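Local structure of papain-like protease (Human betacoronavirus 2c EMC/2012, 4RNA) at residues Asn16-Val21 and Ser30-Val35; Met120-Leu125 and Arg170-Val175. The protein probably cleaves viral polyprotein as a cysteine protease, and, as in related coronavirus enzymes, probably also removes ubiquitin and ISG15 from host proteins. One frame throughout, in Å; residues are numbered along the deposited sequence.

Interaction 1 (Asn16-Val21 and Ser30-Val35); sequences NFRTVV and SQLGCV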
loop_
_atom_site.group_PDB
_atom_site.type_symbol
_atom_site.label_atom_id
_atom_site.label_comp_id
_atom_site.label_asym_id
_atom_site.label_seq_id
_atom_site.Cartn_x
_atom_site.Cartn_y
_atom_site.Cartn_z
ATOM N N ASN A 16 -13.925 -21.822 7.537
ATOM C CA ASN A 16 -13.414 -23.106 7.069
ATOM C C ASN A 16 -12.244 -23.560 7.940
ATOM O O ASN A 16 -11.347 -22.742 8.274
ATOM C CB ASN A 16 -13.001 -23.021 5.610
ATOM C CG ASN A 16 -14.134 -22.607 4.736
ATOM O OD1 ASN A 16 -14.890 -23.464 4.268
ATOM N ND2 ASN A 16 -14.231 -21.296 4.436
ATOM N N PHE A 17 -12.312 -24.828 8.376
ATOM C CA PHE A 17 -11.372 -25.388 9.349
ATOM C C PHE A 17 -10.833 -26.709 8.849
ATOM O O PHE A 17 -11.566 -27.482 8.203
ATOM C CB PHE A 17 -11.995 -25.556 10.741
ATOM C CG PHE A 17 -12.415 -24.269 11.370
ATOM C CD1 PHE A 17 -13.618 -23.691 11.044
ATOM C CD2 PHE A 17 -11.589 -23.606 12.328
ATOM C CE1 PHE A 17 -14.046 -22.506 11.601
ATOM C CE2 PHE A 17 -12.033 -22.406 12.888
ATOM C CZ PHE A 17 -13.237 -21.848 12.539
ATOM N N ARG A 18 -9.539 -26.929 9.038
ATOM C CA ARG A 18 -8.963 -28.253 8.828
ATOM C C ARG A 18 -8.369 -28.744 10.066
ATOM O O ARG A 18 -7.784 -27.931 10.891
ATOM C CB ARG A 18 -7.940 -28.336 7.673
ATOM C CG ARG A 18 -6.740 -27.494 7.862
ATOM C CD ARG A 18 -5.632 -27.799 6.856
ATOM N NE ARG A 18 -4.670 -26.687 6.880
ATOM C CZ ARG A 18 -3.356 -26.791 6.963
ATOM N NH1 ARG A 18 -2.786 -27.982 7.036
ATOM N NH2 ARG A 18 -2.623 -25.687 6.941
ATOM N N THR A 19 -8.519 -30.051 10.237
ATOM C CA THR A 19 -7.956 -30.688 11.405
ATOM C C THR A 19 -6.504 -31.090 11.152
ATOM O O THR A 19 -6.186 -31.766 10.218
ATOM C CB THR A 19 -8.745 -31.896 11.910
ATOM O OG1 THR A 19 -10.092 -31.486 12.127
ATOM C CG2 THR A 19 -8.072 -32.412 13.255
ATOM N N VAL A 20 -5.625 -30.669 12.061
ATOM C CA VAL A 20 -4.210 -31.007 11.903
ATOM C C VAL A 20 -3.781 -31.674 13.207
ATOM O O VAL A 20 -4.118 -31.182 14.281
ATOM C CB VAL A 20 -3.337 -29.732 11.602
ATOM C CG1 VAL A 20 -1.856 -30.093 11.536
ATOM C CG2 VAL A 20 -3.789 -29.124 10.250
ATOM N N VAL A 21 -3.033 -32.774 13.100
ATOM C CA VAL A 21 -2.489 -33.453 14.286
ATOM C C VAL A 21 -1.023 -33.010 14.514
ATOM O O VAL A 21 -0.203 -33.089 13.586
ATOM C CB VAL A 21 -2.554 -34.993 14.078
ATOM C CG1 VAL A 21 -1.855 -35.718 15.223
ATOM C CG2 VAL A 21 -4.006 -35.442 13.943
ATOM N N SER A 30 7.698 -25.124 13.009
ATOM C CA SER A 30 8.276 -26.294 12.320
ATOM C C SER A 30 7.225 -27.262 11.831
ATOM O O SER A 30 7.385 -27.867 10.765
ATOM C CB SER A 30 9.231 -27.081 13.216
ATOM O OG SER A 30 9.983 -26.172 13.989
ATOM N N GLN A 31 6.140 -27.406 12.594
ATOM C CA GLN A 31 5.101 -28.381 12.206
ATOM C C GLN A 31 4.104 -27.872 11.187
ATOM O O GLN A 31 3.536 -28.664 10.347
ATOM C CB GLN A 31 4.375 -28.820 13.491
ATOM C CG GLN A 31 5.321 -29.584 14.454
ATOM C CD GLN A 31 4.545 -30.351 15.503
ATOM O OE1 GLN A 31 3.836 -31.340 15.180
ATOM N NE2 GLN A 31 4.581 -29.869 16.711
ATOM N N LEU A 32 3.853 -26.567 11.257
ATOM C CA LEU A 32 2.648 -26.004 10.570
ATOM C C LEU A 32 2.938 -24.657 9.901
ATOM O O LEU A 32 2.782 -24.489 8.711
ATOM C CB LEU A 32 1.538 -25.891 11.610
ATOM C CG LEU A 32 0.121 -25.483 11.320
ATOM C CD1 LEU A 32 -0.478 -26.393 10.222
ATOM C CD2 LEU A 32 -0.670 -25.494 12.672
ATOM N N GLY A 33 3.382 -23.673 10.664
ATOM C CA GLY A 33 3.680 -22.375 10.038
ATOM C C GLY A 33 3.457 -21.321 11.087
ATOM O O GLY A 33 3.412 -21.685 12.277
ATOM N N CYS A 34 3.301 -20.067 10.657
ATOM C CA CYS A 34 3.078 -18.928 11.543
ATOM C C CYS A 34 1.617 -18.991 11.999
ATOM O O CYS A 34 0.701 -18.971 11.167
ATOM C CB CYS A 34 3.305 -17.612 10.802
ATOM S SG CYS A 34 2.970 -16.208 11.913
ATOM N N VAL A 35 1.412 -19.057 13.308
ATOM C CA VAL A 35 0.038 -19.278 13.819
ATOM C C VAL A 35 -0.265 -18.331 14.961
ATOM O O VAL A 35 0.588 -18.064 15.843
ATOM C CB VAL A 35 -0.196 -20.746 14.325
ATOM C CG1 VAL A 35 -0.370 -21.732 13.182
ATOM C CG2 VAL A 35 0.940 -21.161 15.231
HETATM O O HOH W 1 0.206 -25.448 6.829
#
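Leu32 swings CG away from its own backbone N (chi1 -174°), which turns the branched end toward Arg18 and Val20. Arg18 starts with CG wedged between N and the carbonyl carbon (chi1 62°). From CG to NE its chain runs extended, carrying the guanidinium to the same leucine. The three side chains meet in the N-terminal ubiquitin-like domain. There strand 18-23 is an outermost strand of the mixed sheet, and Leu32 is the first residue to leave helical geometry after the short helix 28-31.

Val20 points its CB toward segment 30-35. Its CG1 lies 4.2 Å from Leu32 CD1, an apolar methyl contact between side chains that cross at a slant. Arg18 and Leu32 instead run past one another in opposite directions, and Arg18 NH2 comes within 4.0 Å of Leu32 CD1. One methyl thus serves both strand residues. It meets the guanidinium obliquely.

Arg18 is buried, and its guanidinium group has several partners. NE forms a salt bridge with Glu66, which links the strand to the start of helix 64-74. Tyr226 of the second subunit makes a cation-pi contact with Arg18 and also packs on Val20. The backbone of Thr19 hydrogen-bonds to that subunit too, so the outer strand doubles as an assembly surface.

No direct hydrogen bond joins the two segments, but a water bridges them. It sits in the guanidinium plane at its edge and accepts from Arg18 NH2 at 2.8 Å. The same water donates weakly to Leu32 O at 3.3 Å.

Interaction 2 (Met120-Leu125 and Arg170-Val175); sequences MTLDLL and RLLHTV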
loop_
_atom_site.group_PDB
_atom_site.type_symbol
_atom_site.label_atom_id
_atom_site.label_comp_id
_atom_site.label_asym_id
_atom_site.label_seq_id
_atom_site.Cartn_x
_atom_site.Cartn_y
_atom_site.Cartn_z
ATOM N N MET A 120 -14.271 8.880 10.406
ATOM C CA MET A 120 -15.369 9.882 10.521
ATOM C C MET A 120 -15.863 10.373 9.192
ATOM O O MET A 120 -17.022 10.706 9.117
ATOM C CB MET A 120 -14.894 11.096 11.337
ATOM C CG MET A 120 -14.657 10.645 12.751
ATOM S SD MET A 120 -14.455 12.033 13.911
ATOM C CE MET A 120 -16.159 12.570 13.958
ATOM N N THR A 121 -14.997 10.369 8.153
ATOM C CA THR A 121 -15.420 10.757 6.825
ATOM C C THR A 121 -16.214 9.586 6.222
ATOM O O THR A 121 -17.339 9.803 5.659
ATOM C CB THR A 121 -14.232 11.104 5.901
ATOM O OG1 THR A 121 -13.537 12.224 6.392
ATOM C CG2 THR A 121 -14.723 11.457 4.444
ATOM N N LEU A 122 -15.688 8.352 6.354
ATOM C CA LEU A 122 -16.420 7.176 5.749
ATOM C C LEU A 122 -17.767 6.995 6.422
ATOM O O LEU A 122 -18.725 6.562 5.837
ATOM C CB LEU A 122 -15.633 5.831 5.950
ATOM C CG LEU A 122 -14.305 5.685 5.182
ATOM C CD1 LEU A 122 -13.573 4.456 5.759
ATOM C CD2 LEU A 122 -14.655 5.539 3.671
ATOM N N ASP A 123 -17.856 7.304 7.703
ATOM C CA ASP A 123 -19.128 7.237 8.418
ATOM C C ASP A 123 -20.268 8.137 7.854
ATOM O O ASP A 123 -21.438 7.897 8.185
ATOM C CB ASP A 123 -18.932 7.544 9.919
ATOM C CG ASP A 123 -18.384 6.310 10.726
ATOM O OD1 ASP A 123 -18.464 5.174 10.221
ATOM O OD2 ASP A 123 -17.882 6.526 11.885
ATOM N N LEU A 124 -19.948 9.132 7.003
ATOM C CA LEU A 124 -20.956 10.049 6.504
ATOM C C LEU A 124 -21.427 9.535 5.167
ATOM O O LEU A 124 -22.340 10.098 4.617
ATOM C CB LEU A 124 -20.402 11.456 6.311
ATOM C CG LEU A 124 -20.070 12.060 7.708
ATOM C CD1 LEU A 124 -19.385 13.436 7.587
ATOM C CD2 LEU A 124 -21.350 12.136 8.525
ATOM N N LEU A 125 -20.792 8.511 4.626
ATOM C CA LEU A 125 -21.149 8.160 3.202
ATOM C C LEU A 125 -22.352 7.223 3.015
ATOM O O LEU A 125 -22.394 6.130 3.623
ATOM C CB LEU A 125 -19.936 7.520 2.462
ATOM C CG LEU A 125 -18.649 8.375 2.348
ATOM C CD1 LEU A 125 -17.387 7.642 1.896
ATOM C CD2 LEU A 125 -18.849 9.762 1.693
ATOM N N ARG A 170 -4.783 9.708 1.247
ATOM C CA ARG A 170 -4.333 8.475 0.562
ATOM C C ARG A 170 -5.203 7.335 1.042
ATOM O O ARG A 170 -5.721 6.567 0.253
ATOM C CB ARG A 170 -2.869 8.174 0.877
ATOM C CG ARG A 170 -2.317 6.879 0.233
ATOM C CD ARG A 170 -0.900 6.615 0.776
ATOM N NE ARG A 170 -0.910 5.958 2.080
ATOM C CZ ARG A 170 -1.304 4.698 2.335
ATOM N NH1 ARG A 170 -1.859 3.832 1.421
ATOM N NH2 ARG A 170 -1.223 4.317 3.567
ATOM N N LEU A 171 -5.361 7.218 2.350
ATOM C CA LEU A 171 -6.190 6.097 2.899
ATOM C C LEU A 171 -7.628 6.116 2.516
ATOM O O LEU A 171 -8.243 5.035 2.175
ATOM C CB LEU A 171 -6.066 6.076 4.434
ATOM C CG LEU A 171 -5.309 4.951 5.106
ATOM C CD1 LEU A 171 -5.502 3.548 4.471
ATOM C CD2 LEU A 171 -3.856 5.380 5.080
ATOM N N LEU A 172 -8.250 7.318 2.515
ATOM C CA LEU A 172 -9.644 7.365 2.048
ATOM C C LEU A 172 -9.753 6.839 0.684
ATOM O O LEU A 172 -10.681 6.108 0.325
ATOM C CB LEU A 172 -10.130 8.829 1.979
ATOM C CG LEU A 172 -10.875 9.305 3.175
ATOM C CD1 LEU A 172 -11.202 10.786 3.042
ATOM C CD2 LEU A 172 -12.137 8.458 3.288
ATOM N N HIS A 173 -8.805 7.225 -0.164
ATOM C CA HIS A 173 -8.964 6.799 -1.526
ATOM C C HIS A 173 -8.684 5.326 -1.703
ATOM O O HIS A 173 -9.395 4.650 -2.432
ATOM C CB HIS A 173 -8.240 7.789 -2.522
ATOM C CG HIS A 173 -8.903 9.197 -2.573
ATOM N ND1 HIS A 173 -9.669 9.631 -3.623
ATOM C CD2 HIS A 173 -8.926 10.241 -1.629
ATOM C CE1 HIS A 173 -10.136 10.882 -3.358
ATOM N NE2 HIS A 173 -9.687 11.251 -2.146
ATOM N N THR A 174 -7.746 4.758 -0.965
ATOM C CA THR A 174 -7.533 3.328 -1.011
ATOM C C THR A 174 -8.657 2.503 -0.442
ATOM O O THR A 174 -8.961 1.409 -0.955
ATOM C CB THR A 174 -6.268 2.876 -0.232
ATOM O OG1 THR A 174 -6.345 3.380 1.098
ATOM C CG2 THR A 174 -5.076 3.422 -0.808
ATOM N N VAL A 175 -9.277 3.004 0.621
ATOM C CA VAL A 175 -10.417 2.308 1.144
ATOM C C VAL A 175 -11.566 2.353 0.140
ATOM O O VAL A 175 -12.181 1.350 -0.061
ATOM C CB VAL A 175 -10.857 2.855 2.533
ATOM C CG1 VAL A 175 -12.183 2.227 2.951
ATOM C CG2 VAL A 175 -9.802 2.509 3.576
#
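Leu172 crosses Thr121 at about a right angle and slides past Leu122 in the opposite direction. Its two methyls divide the work. CD1 meets Thr121 CG2 at 3.8 Å, while CD2 meets Leu122 CD2 at 3.9 Å. The CA-CB bond of Leu172 does not aim at segment 120-125. A chi1 of -96°, well off a staggered value, probably helps carry the branch there. Thr121 sets its methyl anti to the backbone N, facing Leu172.

One turn further along helix 168-176, Val175 takes the other branch of Leu122. Val175 CG1 lies 3.8 Å from Leu122 CD1, and the two side chains cross at a slant. Leu122 thus sits against two residues on one face of the helix. Ile154 of helix 148-158 packs on both Leu122 and Val175, so three helices of the thumb meet where it borders the palm strands. Helix 115-122 begins shortly after the modified Cys113. A type I turn from Leu122 to Leu125 redirects the chain.

The hydroxyl of Thr121 bonds to Ala117 O and to Asn269 ND2, leaving its methyl for the contact. No hydrogen bond crosses between the segments. Cohesion therefore rests on buried methyl packing, whose strength depends on fit and on exclusion of water.

Interaction 1 closes before interaction 2 opens along the chain. Their centres lie 36 Å apart, and their nearest atoms are about 23 Å apart, so they do not touch. They share no helix, strand or sheet. Interaction 1 belongs to the ubiquitin-like domain at one end of the elongated chain, its centre 32 Å from that of the chain. The centre of interaction 2, among the thumb helices, lies 4 Å from the same point. Helix 64-74 follows the first region in sequence and leads into the helical part that holds the second. Arg18 and Val20 of interaction 1 meet the second subunit directly, whereas in interaction 2 it is Arg170 and His173, beside the contact, that do.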